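Local coordinates for protein 2-oxoadipate dioxygenase/decarboxylase (Pseudomonas putida, PDB 6W1G) that uses iron(II) and dioxygen to decarboxylate and hydroxylate 2-oxoadipate to D-2-hydroxyglutarate in a pathway of D-lysine catabolism, at residues K312-T317 / E331-L336. Numbering follows the deposited sequence.
Sequences KLLDAT and ERYMAL
The phenol ring of Tyr333 meets Thr317 obliquely: methyl CG2 of the threonine comes to 3.7 Å from ring atom CE2, and the two side chains cross at about a right angle. At the far end of the same ring, Tyr333 OH lies 3.6 Å from methyl CD1 of Leu314, a van der Waals contact. Beyond the two segments, Val251 and Pro325 also touch the tyrosine. Within 331-336 the other flat group, the Arg332 guanidinium, has Leu336 CD1 over the centre of one face, 4.0 Å above its plane.

Tyr333 CG stands anti to the backbone N (chi1 173°), which carries the ring from a sidelong start across to helix 304-321. Thr317 divides its branches: CG2 also lies 4.0 Å from Leu336 CB, whereas OG1 turns back to Leu313 O at 2.9 Å. Its chi1 of -59° sets OG1 beside its own backbone N; Thr317 N and OG1 both donate to Leu313 O, from opposite faces of its carbonyl plane, so the hydroxyl is satisfied inside its own helix while the methyl serves the interface. With an alanine here both CG2 and OG1 would be gone, which is likely to open a gap between the Tyr333 ring and Leu336 CB and to leave Leu313 O with one of these two donors, the backbone N.

The segments bury 192 Å² between them, both sides summed; their axes approach to 10.7 Å, with 143° between their N-to-C directions, and the nearest CA pair is Thr317 and Leu336, 5.8 Å apart. Further along helix 330-341, Leu337 and Asn340 touch Thr317 as well. With 13 residues between the segments, this geometry is that of a helical hairpin whose arms run roughly antiparallel but are clearly splayed, packed apolarly, with the Leu314 side chain about 10 Å from that of the 2-oxoadipate-binding Val402.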
ATOM      1  N   LYS A 312       6.042 -13.966  14.891  1.00 22.47           N
ATOM      2  CA  LYS A 312       6.096 -15.196  15.673  1.00 22.27           C
ATOM      3  C   LYS A 312       4.750 -15.906  15.674  1.00 21.72           C
ATOM      4  O   LYS A 312       4.671 -17.122  15.514  1.00 22.63           O
ATOM      5  CB  LYS A 312       6.499 -14.880  17.112  1.00 23.20           C
ATOM      6  CG  LYS A 312       6.644 -16.068  18.046  1.00 28.65           C
ATOM      7  CD  LYS A 312       7.072 -15.582  19.406  1.00 33.17           C
ATOM      8  CE  LYS A 312       5.868 -15.228  20.250  1.00 36.91           C
ATOM      9  NZ  LYS A 312       5.880 -16.020  21.515  1.00 41.47           N
ATOM     10  N   LEU A 313       3.683 -15.144  15.888  1.00 18.90           N
ATOM     11  CA  LEU A 313       2.361 -15.745  15.964  1.00 19.34           C
ATOM     12  C   LEU A 313       1.878 -16.209  14.598  1.00 19.65           C
ATOM     13  O   LEU A 313       1.176 -17.224  14.490  1.00 19.40           O
ATOM     14  CB  LEU A 313       1.390 -14.764  16.599  1.00 18.42           C
ATOM     15  CG  LEU A 313       1.823 -14.285  17.989  1.00 19.90           C
ATOM     16  CD1 LEU A 313       0.866 -13.261  18.527  1.00 21.68           C
ATOM     17  CD2 LEU A 313       1.990 -15.432  19.006  1.00 22.22           C
ATOM     18  N   LEU A 314       2.222 -15.471  13.540  1.00 19.72           N
ATOM     19  CA  LEU A 314       1.873 -15.919  12.197  1.00 20.56           C
ATOM     20  C   LEU A 314       2.618 -17.200  11.852  1.00 20.58           C
ATOM     21  O   LEU A 314       2.024 -18.148  11.323  1.00 21.78           O
ATOM     22  CB  LEU A 314       2.136 -14.781  11.210  1.00 19.75           C
ATOM     23  CG  LEU A 314       1.703 -15.199   9.806  1.00 20.40           C
ATOM     24  CD1 LEU A 314       0.226 -15.458   9.633  1.00 24.22           C
ATOM     25  CD2 LEU A 314       2.168 -14.107   8.836  1.00 22.55           C
ATOM     26  N   ASP A 315       3.916 -17.257  12.153  1.00 21.30           N
ATOM     27  CA  ASP A 315       4.678 -18.492  11.946  1.00 25.25           C
ATOM     28  C   ASP A 315       4.074 -19.672  12.707  1.00 25.44           C
ATOM     29  O   ASP A 315       3.976 -20.777  12.164  1.00 26.65           O
ATOM     30  CB  ASP A 315       6.137 -18.268  12.345  1.00 30.32           C
ATOM     31  CG  ASP A 315       6.886 -17.352  11.383  1.00 40.65           C
ATOM     32  OD1 ASP A 315       8.004 -16.931  11.741  1.00 45.38           O
ATOM     33  OD2 ASP A 315       6.365 -17.053  10.288  1.00 43.71           O
ATOM     34  N   ALA A 316       3.650 -19.460  13.952  1.00 25.96           N
ATOM     35  CA  ALA A 316       3.080 -20.550  14.732  1.00 26.23           C
ATOM     36  C   ALA A 316       1.775 -21.043  14.132  1.00 23.77           C
ATOM     37  O   ALA A 316       1.506 -22.250  14.150  1.00 24.18           O
ATOM     38  CB  ALA A 316       2.884 -20.115  16.182  1.00 28.34           C
ATOM     39  N   THR A 317       0.989 -20.140  13.559  1.00 22.01           N
ATOM     40  CA  THR A 317      -0.239 -20.531  12.895  1.00 22.40           C
ATOM     41  C   THR A 317       0.077 -21.425  11.719  1.00 22.54           C
ATOM     42  O   THR A 317      -0.562 -22.464  11.507  1.00 24.62           O
ATOM     43  CB  THR A 317      -0.990 -19.304  12.402  1.00 20.08           C
ATOM     44  OG1 THR A 317      -1.299 -18.442  13.510  1.00 21.18           O
ATOM     45  CG2 THR A 317      -2.253 -19.700  11.694  1.00 21.87           C
ATOM     46  N   GLU A 331     -11.273 -22.533   6.592  1.00 29.75           N
ATOM     47  CA  GLU A 331     -11.932 -22.458   7.889  1.00 29.39           C
ATOM     48  C   GLU A 331     -10.969 -22.832   9.010  1.00 26.99           C
ATOM     49  O   GLU A 331     -10.883 -22.142  10.036  1.00 26.96           O
ATOM     50  CB  GLU A 331     -13.149 -23.374   7.898  1.00 34.19           C
ATOM     51  CG  GLU A 331     -12.925 -24.751   7.243  1.00 43.18           C
ATOM     52  CD  GLU A 331     -13.551 -24.891   5.853  1.00 47.99           C
ATOM     53  OE1 GLU A 331     -13.629 -23.881   5.121  1.00 49.84           O
ATOM     54  OE2 GLU A 331     -13.971 -26.015   5.492  1.00 48.91           O
ATOM     55  N   ARG A 332     -10.233 -23.934   8.834  1.00 28.02           N
ATOM     56  CA  ARG A 332      -9.268 -24.360   9.840  1.00 26.35           C
ATOM     57  C   ARG A 332      -8.148 -23.338  10.002  1.00 25.83           C
ATOM     58  O   ARG A 332      -7.726 -23.054  11.126  1.00 25.05           O
ATOM     59  CB  ARG A 332      -8.685 -25.730   9.479  1.00 30.09           C
ATOM     60  CG  ARG A 332      -7.622 -26.168  10.491  1.00 34.48           C
ATOM     61  CD  ARG A 332      -7.231 -27.620  10.446  1.00 40.64           C
ATOM     62  NE  ARG A 332      -6.452 -27.993  11.627  1.00 43.16           N
ATOM     63  CZ  ARG A 332      -5.148 -28.281  11.629  1.00 44.42           C
ATOM     64  NH1 ARG A 332      -4.443 -28.262  10.509  1.00 44.22           N
ATOM     65  NH2 ARG A 332      -4.552 -28.615  12.765  1.00 43.23           N
ATOM     66  N   TYR A 333      -7.637 -22.793   8.890  1.00 24.98           N
ATOM     67  CA  TYR A 333      -6.592 -21.778   8.975  1.00 23.22           C
ATOM     68  C   TYR A 333      -7.064 -20.571   9.771  1.00 21.61           C
ATOM     69  O   TYR A 333      -6.363 -20.060  10.653  1.00 22.44           O
ATOM     70  CB  TYR A 333      -6.171 -21.312   7.581  1.00 23.21           C
ATOM     71  CG  TYR A 333      -5.218 -20.141   7.659  1.00 22.81           C
ATOM     72  CD1 TYR A 333      -5.661 -18.866   7.395  1.00 21.56           C
ATOM     73  CD2 TYR A 333      -3.888 -20.311   8.053  1.00 22.65           C
ATOM     74  CE1 TYR A 333      -4.805 -17.763   7.476  1.00 22.28           C
ATOM     75  CE2 TYR A 333      -3.033 -19.212   8.156  1.00 26.47           C
ATOM     76  CZ  TYR A 333      -3.493 -17.948   7.855  1.00 22.11           C
ATOM     77  OH  TYR A 333      -2.638 -16.883   7.948  1.00 21.19           O
ATOM     78  N   MET A 334      -8.240 -20.053   9.422  1.00 21.42           N
ATOM     79  CA  MET A 334      -8.734 -18.865  10.104  1.00 21.35           C
ATOM     80  C   MET A 334      -8.953 -19.133  11.589  1.00 21.04           C
ATOM     81  O   MET A 334      -8.695 -18.269  12.421  1.00 23.34           O
ATOM     82  CB  MET A 334      -9.971 -18.326   9.368  1.00 22.06           C
ATOM     83  CG  MET A 334      -9.680 -17.839   7.930  1.00 22.62           C
ATOM     84  SD  MET A 334      -8.448 -16.533   7.746  1.00 22.69           S
ATOM     85  CE  MET A 334      -9.106 -15.191   8.740  1.00 28.33           C
ATOM     86  N   ALA A 335      -9.363 -20.359  11.953  1.00 24.09           N
ATOM     87  CA  ALA A 335      -9.525 -20.719  13.357  1.00 22.94           C
ATOM     88  C   ALA A 335      -8.175 -20.765  14.079  1.00 23.04           C
ATOM     89  O   ALA A 335      -8.038 -20.240  15.194  1.00 24.51           O
ATOM     90  CB  ALA A 335     -10.269 -22.050  13.472  1.00 26.66           C
ATOM     91  N   LEU A 336      -7.162 -21.357  13.451  1.00 23.05           N
ATOM     92  CA  LEU A 336      -5.841 -21.422  14.061  1.00 21.34           C
ATOM     93  C   LEU A 336      -5.225 -20.037  14.186  1.00 20.80           C
ATOM     94  O   LEU A 336      -4.531 -19.735  15.170  1.00 22.43           O
ATOM     95  CB  LEU A 336      -4.932 -22.274  13.193  1.00 24.03           C
ATOM     96  CG  LEU A 336      -5.191 -23.779  13.204  1.00 27.57           C
ATOM     97  CD1 LEU A 336      -4.379 -24.417  12.109  1.00 27.09           C
ATOM     98  CD2 LEU A 336      -4.816 -24.322  14.553  1.00 30.85           C
TER